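Local coordinates for protein beta-lactamase (Francisella tularensis subsp. tularensis, PDB 3P09) that probably hydrolyses the amide bond of beta-lactam antibiotics, as a class A serine beta-lactamase linked to antibiotic resistance, at residues G37-Y42 against I257-P262; H59-S64 against I173-P178; C63-F68 against A238-A243; E163-Q168 against G231-Y236. All blocks are in the same frame, centred on the assembly; numbering follows the deposited sequence.

Overall arrangement
The four contacts gather round the five-stranded antiparallel sheet of the enzyme. Interaction 1 zips two neighbouring strands of that sheet with backbone bonds and apolar side chains. Interaction 2 is a small two-stranded ladder packed against one face of the sheet through Phe60 and Pro178. Interaction 3 is buried near the centre of the chain and held by van der Waals contacts, with no polar bond between its segments; it joins strand 239-246 to the helix start that carries the SxxK serine. Interaction 4 is the most exposed, joining a loop to the end of strand 225-232 largely through waters. The Cys63-Cys233 disulfide ties interactions 2 and 3 to interaction 4.

Interaction 1. Residues G37-Y42 against I257-P262. With SO4 (sulfate ion), chain D; SO4 (sulfate ion), chain G.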
# COMPACT_ATOMS: atom_id res chain seq x y z
N GLY A 37 -11.02 9.35 15.69
CA GLY A 37 -10.46 8.13 15.15
C GLY A 37 -9.05 7.82 15.61
O GLY A 37 -8.59 8.34 16.64
N LYS A 38 -8.37 6.96 14.86
CA LYS A 38 -7.07 6.45 15.26
C LYS A 38 -6.08 6.60 14.12
O LYS A 38 -6.41 6.35 12.96
CB LYS A 38 -7.19 4.97 15.64
CG LYS A 38 -7.97 4.73 16.92
CD LYS A 38 -7.05 4.59 18.12
CE LYS A 38 -7.82 4.69 19.42
NZ LYS A 38 -6.92 4.89 20.58
N ILE A 39 -4.86 7.03 14.45
CA ILE A 39 -3.81 7.08 13.45
C ILE A 39 -2.73 6.07 13.84
O ILE A 39 -2.42 5.90 15.02
CB ILE A 39 -3.22 8.49 13.33
CG1 ILE A 39 -2.32 8.58 12.10
CG2 ILE A 39 -2.44 8.84 14.59
CD1 ILE A 39 -2.72 9.63 11.12
N GLY A 40 -2.18 5.38 12.85
CA GLY A 40 -1.18 4.36 13.10
C GLY A 40 0.04 4.67 12.25
O GLY A 40 -0.08 4.98 11.07
N ILE A 41 1.22 4.58 12.87
CA ILE A 41 2.46 5.03 12.26
C ILE A 41 3.56 3.99 12.51
O ILE A 41 3.72 3.50 13.62
CB ILE A 41 2.96 6.35 12.93
CG1 ILE A 41 1.90 7.46 12.86
CG2 ILE A 41 4.29 6.79 12.34
CD1 ILE A 41 1.39 7.76 11.50
N TYR A 42 4.33 3.67 11.47
CA TYR A 42 5.53 2.88 11.70
C TYR A 42 6.60 3.28 10.71
O TYR A 42 6.31 3.49 9.52
CB TYR A 42 5.24 1.38 11.58
CG TYR A 42 6.32 0.51 12.21
CD1 TYR A 42 7.24 -0.17 11.43
CD2 TYR A 42 6.41 0.38 13.59
CE1 TYR A 42 8.21 -0.96 12.00
CE2 TYR A 42 7.38 -0.41 14.17
CZ TYR A 42 8.28 -1.07 13.37
OH TYR A 42 9.26 -1.86 13.92
N ILE A 257 1.50 5.04 7.25
CA ILE A 257 0.57 5.85 8.03
C ILE A 257 -0.85 5.41 7.68
O ILE A 257 -1.26 5.51 6.52
CB ILE A 257 0.73 7.36 7.74
CG1 ILE A 257 2.17 7.81 7.99
CG2 ILE A 257 -0.25 8.16 8.57
CD1 ILE A 257 2.42 9.27 7.63
N LEU A 258 -1.57 4.88 8.67
CA LEU A 258 -2.93 4.38 8.44
C LEU A 258 -3.87 5.18 9.33
O LEU A 258 -3.52 5.54 10.46
CB LEU A 258 -3.02 2.89 8.78
CG LEU A 258 -1.85 2.03 8.26
CD1 LEU A 258 -2.04 0.57 8.68
CD2 LEU A 258 -1.68 2.10 6.76
N TYR A 259 -5.05 5.48 8.82
CA TYR A 259 -5.99 6.28 9.60
C TYR A 259 -7.38 5.68 9.44
O TYR A 259 -7.76 5.31 8.34
CB TYR A 259 -5.99 7.75 9.16
CG TYR A 259 -7.09 8.53 9.82
CD1 TYR A 259 -7.01 8.86 11.16
CD2 TYR A 259 -8.24 8.91 9.12
CE1 TYR A 259 -8.04 9.55 11.80
CE2 TYR A 259 -9.27 9.61 9.75
CZ TYR A 259 -9.16 9.92 11.09
OH TYR A 259 -10.17 10.61 11.74
N THR A 260 -8.11 5.56 10.54
CA THR A 260 -9.49 5.12 10.47
C THR A 260 -10.29 5.67 11.64
O THR A 260 -9.73 5.96 12.71
CB THR A 260 -9.59 3.56 10.42
OG1 THR A 260 -10.91 3.17 10.03
CG2 THR A 260 -9.25 2.95 11.75
N ASN A 261 -11.59 5.83 11.43
CA ASN A 261 -12.50 6.20 12.52
C ASN A 261 -13.47 5.04 12.66
O ASN A 261 -14.46 4.96 11.95
CB ASN A 261 -13.25 7.50 12.18
CG ASN A 261 -14.21 7.94 13.28
OD1 ASN A 261 -14.48 7.20 14.23
ND2 ASN A 261 -14.75 9.16 13.13
N PRO A 262 -13.17 4.12 13.59
CA PRO A 262 -13.99 2.92 13.71
C PRO A 262 -15.37 3.23 14.26
O PRO A 262 -16.22 2.34 14.25
CB PRO A 262 -13.20 2.06 14.70
CG PRO A 262 -12.50 3.06 15.55
CD PRO A 262 -12.19 4.24 14.68
S SO4 D . 9.72 -1.91 17.37
O1 SO4 D . 10.37 -0.62 17.11
O2 SO4 D . 9.06 -1.88 18.67
O3 SO4 D . 8.73 -2.19 16.34
O4 SO4 D . 10.73 -2.97 17.36
S SO4 G . -6.67 4.67 24.41
O1 SO4 G . -6.65 5.89 23.61
O2 SO4 G . -7.33 4.92 25.69
O3 SO4 G . -7.39 3.63 23.69
O4 SO4 G . -5.29 4.23 24.66
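Strands 38-42 and 257-260 run antiparallel, their axes 4.6 Å apart at 168°, with hydrogen-bonded pairs Lys38-Thr260 and Gly40-Leu258. Each pair is closed by two backbone bonds; Lys38 N to Thr260 O is 2.7 Å. They alternate with the non-hydrogen-bonded pairs Ile39-Tyr259 and Ile41-Ile257, whose side chains share one face. There Ile257 CG2 is the common partner. Ile41 lies alongside it, and CD1 of Ile41 presses on CG2 of Ile257 at 3.4 Å, a tight carbon contact. Ile39 CD1 meets the same methyl at 3.8 Å. In the antiparallel sheet of this class A fold the N-terminal strand pairs with the last one, which is the middle strand. Helix 271-289 packs on these isoleucines through Ile273, Ile274 and Ile281. With chi1 of 172° the Tyr259 ring leans to its own carbonyl side, and its CD1 comes 3.1 Å from Lys38 O. Its hydroxyl bonds to Asp36 O. On the other face Leu258 and Thr260 meet Phe60, and Thr260 OG1 bonds to Tyr236 O. Lys38 bends at chi2 and leads away to a sulfate, which NZ holds by two weak bonds.

Interaction 2. Residues H59-S64 against I173-P178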
# COMPACT_ATOMS: atom_id res chain seq x y z
N HIS A 59 -5.15 -2.56 14.41
CA HIS A 59 -5.56 -3.04 13.09
C HIS A 59 -6.46 -2.02 12.38
O HIS A 59 -7.44 -1.52 12.95
CB HIS A 59 -6.28 -4.40 13.18
CG HIS A 59 -5.37 -5.54 13.51
ND1 HIS A 59 -5.04 -6.51 12.59
CD2 HIS A 59 -4.74 -5.89 14.66
CE1 HIS A 59 -4.24 -7.40 13.15
NE2 HIS A 59 -4.04 -7.04 14.41
N PHE A 60 -6.11 -1.74 11.12
CA PHE A 60 -6.76 -0.75 10.28
C PHE A 60 -7.21 -1.42 8.98
O PHE A 60 -6.54 -2.29 8.45
CB PHE A 60 -5.75 0.34 9.87
CG PHE A 60 -5.26 1.21 11.01
CD1 PHE A 60 -4.27 0.77 11.87
CD2 PHE A 60 -5.79 2.48 11.19
CE1 PHE A 60 -3.81 1.57 12.90
CE2 PHE A 60 -5.35 3.30 12.22
CZ PHE A 60 -4.36 2.84 13.09
N PRO A 61 -8.34 -0.97 8.41
CA PRO A 61 -8.69 -1.41 7.05
C PRO A 61 -7.49 -1.25 6.11
O PRO A 61 -6.87 -0.19 6.10
CB PRO A 61 -9.80 -0.44 6.64
CG PRO A 61 -10.44 -0.04 7.96
CD PRO A 61 -9.29 0.02 8.95
N ILE A 62 -7.15 -2.29 5.35
CA ILE A 62 -6.01 -2.19 4.44
C ILE A 62 -6.40 -1.49 3.13
O ILE A 62 -5.61 -0.77 2.55
CB ILE A 62 -5.37 -3.58 4.16
CG1 ILE A 62 -4.01 -3.42 3.46
CG2 ILE A 62 -6.31 -4.49 3.37
CD1 ILE A 62 -3.26 -4.75 3.24
N CYS A 63 -7.65 -1.67 2.70
CA CYS A 63 -8.11 -1.02 1.48
C CYS A 63 -7.17 -1.38 0.32
O CYS A 63 -6.60 -2.47 0.28
CB CYS A 63 -8.19 0.50 1.68
SG CYS A 63 -8.99 1.02 3.24
N SER A 64 -6.97 -0.44 -0.60
CA SER A 64 -6.17 -0.68 -1.80
C SER A 64 -4.69 -0.90 -1.53
O SER A 64 -3.95 -1.27 -2.43
CB SER A 64 -6.33 0.47 -2.79
OG SER A 64 -7.54 0.33 -3.51
N ILE A 173 -10.54 -8.94 9.85
CA ILE A 173 -10.68 -9.31 8.45
C ILE A 173 -10.45 -8.09 7.56
O ILE A 173 -10.99 -7.01 7.83
CB ILE A 173 -12.08 -9.91 8.16
CG1 ILE A 173 -12.32 -11.17 9.00
CG2 ILE A 173 -12.26 -10.20 6.68
CD1 ILE A 173 -11.29 -12.23 8.82
N ASN A 174 -9.65 -8.27 6.51
CA ASN A 174 -9.31 -7.20 5.57
C ASN A 174 -8.66 -6.01 6.26
O ASN A 174 -8.85 -4.88 5.85
CB ASN A 174 -10.54 -6.79 4.75
CG ASN A 174 -11.09 -7.95 3.91
OD1 ASN A 174 -10.36 -8.88 3.58
ND2 ASN A 174 -12.37 -7.88 3.57
N LYS A 175 -7.88 -6.30 7.30
CA LYS A 175 -7.13 -5.26 8.01
C LYS A 175 -5.65 -5.63 8.11
O LYS A 175 -5.26 -6.78 7.90
CB LYS A 175 -7.70 -5.04 9.40
CG LYS A 175 -9.10 -4.44 9.38
CD LYS A 175 -9.54 -3.97 10.75
CE LYS A 175 -10.99 -3.49 10.72
NZ LYS A 175 -11.57 -3.31 12.10
N THR A 176 -4.82 -4.64 8.43
CA THR A 176 -3.41 -4.88 8.68
C THR A 176 -2.99 -3.95 9.82
O THR A 176 -3.81 -3.16 10.29
CB THR A 176 -2.57 -4.62 7.40
OG1 THR A 176 -1.19 -4.93 7.64
CG2 THR A 176 -2.70 -3.16 6.97
N THR A 177 -1.73 -4.02 10.25
CA THR A 177 -1.21 -3.09 11.26
C THR A 177 -0.13 -2.21 10.62
O THR A 177 0.48 -2.62 9.63
CB THR A 177 -0.53 -3.83 12.45
OG1 THR A 177 0.57 -4.61 11.96
CG2 THR A 177 -1.53 -4.75 13.19
N PRO A 178 0.10 -1.02 11.18
CA PRO A 178 1.18 -0.20 10.63
C PRO A 178 2.52 -0.95 10.61
O PRO A 178 3.27 -0.87 9.66
CB PRO A 178 1.23 1.01 11.57
CG PRO A 178 -0.19 1.13 12.11
CD PRO A 178 -0.64 -0.32 12.25
O HOH W 1 -10.25 -0.82 12.73
O HOH W 2 -9.85 -3.00 3.90
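His59 lays its imidazole face over the methyl of Thr177. CG2 of Thr177 stands 3.6 Å from the centroid of the His59 ring, 10° off the normal, a CH-pi contact. The two side chains run alongside each other in the same direction. With chi1 of 60°, Thr177 puts CG2 beside its own N, against the ring, and OG1 between N and the carbonyl carbon. That hydroxyl caps Ala180 N at the start of helix 178-190, making Thr177 the N-cap. Next along the chain, Phe60 crosses Pro178 at about a right angle, and CE1 of Phe60 touches CG of Pro178 at 3.7 Å. The backbones form a short antiparallel ladder. Phe60 and Thr176 exchange two bonds, and Phe60 N to Thr176 O is 2.8 Å and nearly straight at 171°. Ile62 N then bonds to Asn174 O at 3.1 Å, tilted from the carbonyl plane. Asn174 O also takes a water bonded to Cys63 N. Lys175 lies extended over the Phe60-Pro61 backbone, its CB 3.1 Å from Phe60 O. Its NZ is held by Gln168 O and by a water that donates to His59 O. The side chains of Ile62 and Thr176 also cross, with CG1 of Ile62 3.8 Å from CG2 of Thr176. Ile181 of helix 178-190 touches both of these side chains. Phe60 and Pro178 both rest on Leu258 of strand 253-260. The ladder thus packs on the large sheet next to the start of helix 178-190, and the chain runs on from Ile62 towards helix 66-80.

Interaction 3. Residues C63-F68 against A238-A243; sequences CSVFKF and ATNDVA
Val65 is the side chain that fits most closely between the two segments, one methyl branch on each of two strand residues. Its CG2 meets CB of Asn240 at 3.7 Å, and its CG1 meets CG2 of Val242 at 3.9 Å. Both side chains cross Val65 at about a right angle. The chi1 of 175° sets CG1 anti to the backbone N, where it faces Val242, and turns CG2 to Asn240. At one end, SG of Cys63 lies 3.8 Å from CB of Ala238. The same sulfur forms the disulfide with Cys233. At the other end the fit is slacker. CE2 of Phe68 stands 4.2 Å from CG1 of Val242, with the ring oblique to it, and Ile185 of helix 178-190 touches both side chains. The segments meet by van der Waals contact, with no polar bond between them. The amide of Asn240 is buried, and its ND2 is held by Pro61 O, with a weaker bond to Ile62 O.

Another side of the helix start is polar. Ser64 is partly exposed there, while Lys67 is buried, and Lys67 NZ donates to Ser64 OG at 3.1 Å. Ser125 O also takes a bond from Lys67 NZ. Glu161 is a weak partner of each. A sulfate is weakly bonded to Ser64 OG. The start of the helix rests on strand 239-246, and Lys229 of strand 225-232, in a K(T/S)G-type motif, borders the probable site. Ser64 and Lys67 match the SxxK motif at the start of a helix, consistent with the active site of serine beta-lactamases.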
# COMPACT_ATOMS: atom_id res chain seq x y z
N CYS A 63 -7.65 -1.67 2.70
CA CYS A 63 -8.11 -1.02 1.48
C CYS A 63 -7.17 -1.38 0.32
O CYS A 63 -6.60 -2.47 0.28
CB CYS A 63 -8.19 0.50 1.68
SG CYS A 63 -8.99 1.02 3.24
N SER A 64 -6.97 -0.44 -0.60
CA SER A 64 -6.17 -0.68 -1.80
C SER A 64 -4.69 -0.90 -1.53
O SER A 64 -3.95 -1.27 -2.43
CB SER A 64 -6.33 0.47 -2.79
OG SER A 64 -7.54 0.33 -3.51
N VAL A 65 -4.24 -0.69 -0.30
CA VAL A 65 -2.82 -0.94 -0.01
C VAL A 65 -2.43 -2.40 -0.31
O VAL A 65 -1.28 -2.69 -0.65
CB VAL A 65 -2.47 -0.55 1.44
CG1 VAL A 65 -1.03 -0.94 1.77
CG2 VAL A 65 -2.67 0.95 1.64
N PHE A 66 -3.38 -3.32 -0.19
CA PHE A 66 -3.08 -4.73 -0.46
C PHE A 66 -2.46 -4.89 -1.85
O PHE A 66 -1.76 -5.86 -2.12
CB PHE A 66 -4.34 -5.60 -0.31
CG PHE A 66 -5.13 -5.77 -1.59
CD1 PHE A 66 -6.07 -4.82 -1.97
CD2 PHE A 66 -4.96 -6.89 -2.39
CE1 PHE A 66 -6.80 -4.98 -3.14
CE2 PHE A 66 -5.67 -7.05 -3.56
CZ PHE A 66 -6.60 -6.09 -3.94
N LYS A 67 -2.71 -3.93 -2.74
CA LYS A 67 -2.23 -4.09 -4.12
C LYS A 67 -0.69 -4.19 -4.23
O LYS A 67 -0.18 -4.78 -5.18
CB LYS A 67 -2.81 -3.01 -5.05
CG LYS A 67 -4.32 -3.18 -5.24
CD LYS A 67 -4.99 -1.92 -5.79
CE LYS A 67 -6.51 -2.14 -5.88
NZ LYS A 67 -7.22 -0.89 -6.30
N PHE A 68 0.05 -3.62 -3.28
CA PHE A 68 1.51 -3.77 -3.36
C PHE A 68 1.98 -5.15 -2.92
O PHE A 68 2.99 -5.66 -3.40
CB PHE A 68 2.29 -2.61 -2.68
CG PHE A 68 2.54 -2.80 -1.19
CD1 PHE A 68 3.49 -3.71 -0.73
CD2 PHE A 68 1.88 -1.99 -0.26
CE1 PHE A 68 3.74 -3.86 0.64
CE2 PHE A 68 2.12 -2.14 1.12
CZ PHE A 68 3.05 -3.07 1.56
N ALA A 238 -11.39 5.52 6.30
CA ALA A 238 -10.12 4.80 6.15
C ALA A 238 -9.28 5.40 5.05
O ALA A 238 -9.67 5.41 3.87
CB ALA A 238 -10.36 3.30 5.89
N THR A 239 -8.11 5.91 5.43
CA THR A 239 -7.24 6.63 4.51
C THR A 239 -5.81 6.21 4.81
O THR A 239 -5.34 6.43 5.93
CB THR A 239 -7.38 8.16 4.72
OG1 THR A 239 -8.77 8.51 4.87
CG2 THR A 239 -6.79 8.93 3.55
N ASN A 240 -5.13 5.59 3.84
CA ASN A 240 -3.80 5.03 4.11
C ASN A 240 -2.77 5.50 3.10
O ASN A 240 -3.09 5.84 1.96
CB ASN A 240 -3.80 3.48 4.05
CG ASN A 240 -4.79 2.83 5.00
OD1 ASN A 240 -5.15 3.38 6.04
ND2 ASN A 240 -5.21 1.63 4.65
N ASP A 241 -1.51 5.52 3.52
CA ASP A 241 -0.42 5.71 2.57
C ASP A 241 0.79 4.95 3.12
O ASP A 241 1.14 5.14 4.28
CB ASP A 241 -0.11 7.20 2.38
CG ASP A 241 0.76 7.47 1.15
OD1 ASP A 241 0.94 6.56 0.31
OD2 ASP A 241 1.23 8.61 1.01
N VAL A 242 1.38 4.08 2.31
CA VAL A 242 2.57 3.34 2.75
C VAL A 242 3.67 3.57 1.73
O VAL A 242 3.47 3.37 0.51
CB VAL A 242 2.29 1.83 2.92
CG1 VAL A 242 3.53 1.09 3.44
CG2 VAL A 242 1.11 1.61 3.85
N ALA A 243 4.84 3.97 2.21
CA ALA A 243 5.83 4.58 1.34
C ALA A 243 7.23 4.07 1.59
O ALA A 243 7.54 3.59 2.68
CB ALA A 243 5.80 6.08 1.53

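Interaction 4. Residues E163-Q168 against G231-Y236. With SO4 (sulfate ion), chain F.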
# COMPACT_ATOMS: atom_id res chain seq x y z
N GLU A 163 -14.83 -5.79 -2.58
CA GLU A 163 -15.23 -6.32 -1.27
C GLU A 163 -14.15 -6.14 -0.19
O GLU A 163 -14.47 -5.99 0.98
CB GLU A 163 -15.64 -7.80 -1.37
CG GLU A 163 -16.11 -8.38 -0.04
CD GLU A 163 -16.68 -9.78 -0.15
OE1 GLU A 163 -16.41 -10.47 -1.16
OE2 GLU A 163 -17.40 -10.21 0.79
N ILE A 164 -12.88 -6.13 -0.60
CA ILE A 164 -11.76 -5.91 0.32
C ILE A 164 -11.95 -4.64 1.14
O ILE A 164 -11.39 -4.50 2.23
CB ILE A 164 -10.40 -5.83 -0.44
CG1 ILE A 164 -9.22 -5.59 0.51
CG2 ILE A 164 -10.41 -4.68 -1.46
CD1 ILE A 164 -8.81 -6.75 1.33
N ASN A 165 -12.72 -3.70 0.62
CA ASN A 165 -12.89 -2.40 1.27
C ASN A 165 -13.82 -2.40 2.48
O ASN A 165 -13.86 -1.43 3.24
CB ASN A 165 -13.38 -1.36 0.26
CG ASN A 165 -12.33 -1.05 -0.78
OD1 ASN A 165 -11.19 -0.76 -0.44
ND2 ASN A 165 -12.70 -1.13 -2.04
N TYR A 166 -14.56 -3.48 2.66
CA TYR A 166 -15.59 -3.53 3.70
C TYR A 166 -15.09 -4.26 4.92
O TYR A 166 -14.68 -5.41 4.85
CB TYR A 166 -16.84 -4.21 3.19
CG TYR A 166 -17.17 -3.82 1.77
CD1 TYR A 166 -17.02 -2.51 1.34
CD2 TYR A 166 -17.63 -4.76 0.86
CE1 TYR A 166 -17.30 -2.14 0.04
CE2 TYR A 166 -17.93 -4.41 -0.44
CZ TYR A 166 -17.76 -3.10 -0.85
OH TYR A 166 -18.06 -2.75 -2.14
N THR A 167 -15.11 -3.56 6.05
CA THR A 167 -14.64 -4.16 7.28
C THR A 167 -15.69 -3.96 8.35
O THR A 167 -16.73 -3.34 8.12
CB THR A 167 -13.31 -3.50 7.76
OG1 THR A 167 -13.49 -2.08 7.90
CG2 THR A 167 -12.19 -3.74 6.76
N GLN A 168 -15.42 -4.50 9.53
CA GLN A 168 -16.24 -4.21 10.69
C GLN A 168 -15.29 -3.80 11.80
O GLN A 168 -14.16 -4.29 11.87
CB GLN A 168 -17.06 -5.44 11.10
CG GLN A 168 -17.91 -6.00 9.97
CD GLN A 168 -19.05 -5.08 9.56
OE1 GLN A 168 -19.37 -4.13 10.27
NE2 GLN A 168 -19.67 -5.36 8.42
N GLY A 231 -4.39 3.83 0.00
CA GLY A 231 -5.58 3.04 0.18
C GLY A 231 -6.68 3.94 0.69
O GLY A 231 -6.45 4.78 1.57
N THR A 232 -7.88 3.78 0.14
CA THR A 232 -9.01 4.59 0.54
C THR A 232 -10.27 3.73 0.49
O THR A 232 -10.79 3.47 -0.59
CB THR A 232 -9.16 5.79 -0.42
OG1 THR A 232 -7.87 6.37 -0.68
CG2 THR A 232 -10.05 6.84 0.19
N CYS A 233 -10.76 3.26 1.64
CA CYS A 233 -11.90 2.33 1.64
C CYS A 233 -13.22 2.95 1.18
O CYS A 233 -14.05 2.27 0.56
CB CYS A 233 -12.09 1.65 3.01
SG CYS A 233 -10.91 0.31 3.31
N GLY A 234 -13.42 4.21 1.52
CA GLY A 234 -14.70 4.87 1.31
C GLY A 234 -15.66 4.61 2.45
O GLY A 234 -16.86 4.89 2.35
N GLN A 235 -15.15 4.05 3.54
CA GLN A 235 -15.91 3.95 4.77
C GLN A 235 -14.97 4.01 5.96
O GLN A 235 -13.77 3.81 5.81
CB GLN A 235 -16.75 2.68 4.80
CG GLN A 235 -15.95 1.41 4.56
CD GLN A 235 -16.69 0.17 5.03
OE1 GLN A 235 -17.90 0.03 4.83
NE2 GLN A 235 -15.96 -0.75 5.66
N TYR A 236 -15.53 4.29 7.14
CA TYR A 236 -14.75 4.44 8.38
C TYR A 236 -13.57 5.39 8.20
O TYR A 236 -12.51 5.19 8.80
CB TYR A 236 -14.29 3.08 8.92
CG TYR A 236 -15.44 2.19 9.32
CD1 TYR A 236 -16.23 2.48 10.43
CD2 TYR A 236 -15.74 1.05 8.58
CE1 TYR A 236 -17.29 1.66 10.79
CE2 TYR A 236 -16.79 0.22 8.94
CZ TYR A 236 -17.56 0.53 10.04
OH TYR A 236 -18.61 -0.30 10.39
S SO4 F . -6.90 4.39 -3.51
O1 SO4 F . -7.28 5.75 -3.16
O2 SO4 F . -7.83 3.44 -2.90
O3 SO4 F . -6.95 4.27 -4.94
O4 SO4 F . -5.57 4.12 -3.01
O HOH W 3 -13.29 -0.43 5.78
O HOH W 4 -19.63 -2.05 8.69
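Water 3 is gripped by three groups and joins the two segments. It donates to Asn165 O at 2.8 Å and accepts from Gln235 NE2 at 2.7 Å. Thr167 OG1 is its third partner, also at 2.7 Å. Gln235 reaches it with an extended chain, after a first torsion of 54° that places CG between the backbone N and the carbonyl carbon. Its amide end then lies against the backbone of Asn165 and Tyr166, with NE2 3.4 Å from Tyr166 CA. The water thus links Gln235 to the loop where no direct bond does. A second water lies further out. Water 4 lies in the plane of the Tyr236 ring, at its edge, 2.6 Å from the hydroxyl OH; its bond to Gln168 OE1 is doubtful, as Gln168 has two conformers. Thr167 and Tyr236 run alongside each other in opposite senses, with CE2 of Tyr236 3.7 Å from Thr167 O.

At the other end, SG of Cys233 rests 3.4 Å from Asn165 O, and CB of Asn165 approaches Cys233 O. Asn165 ND2 has a weak bond to Glu161. Thr232 turns away to a sulfate, to which its OG1 donates at 2.6 Å; Ser125 and Thr230 hold the same ion. With Glu161 just before it, the loop probably corresponds to the omega loop of class A enzymes. The bridge of water 3 and the Cys233 contact join it to the end of strand 225-232. Pro61 of strand 60-61 touches Thr167 and Cys233, and the Cys233-Cys63 disulfide ties this end to the segment leading into helix 66-80.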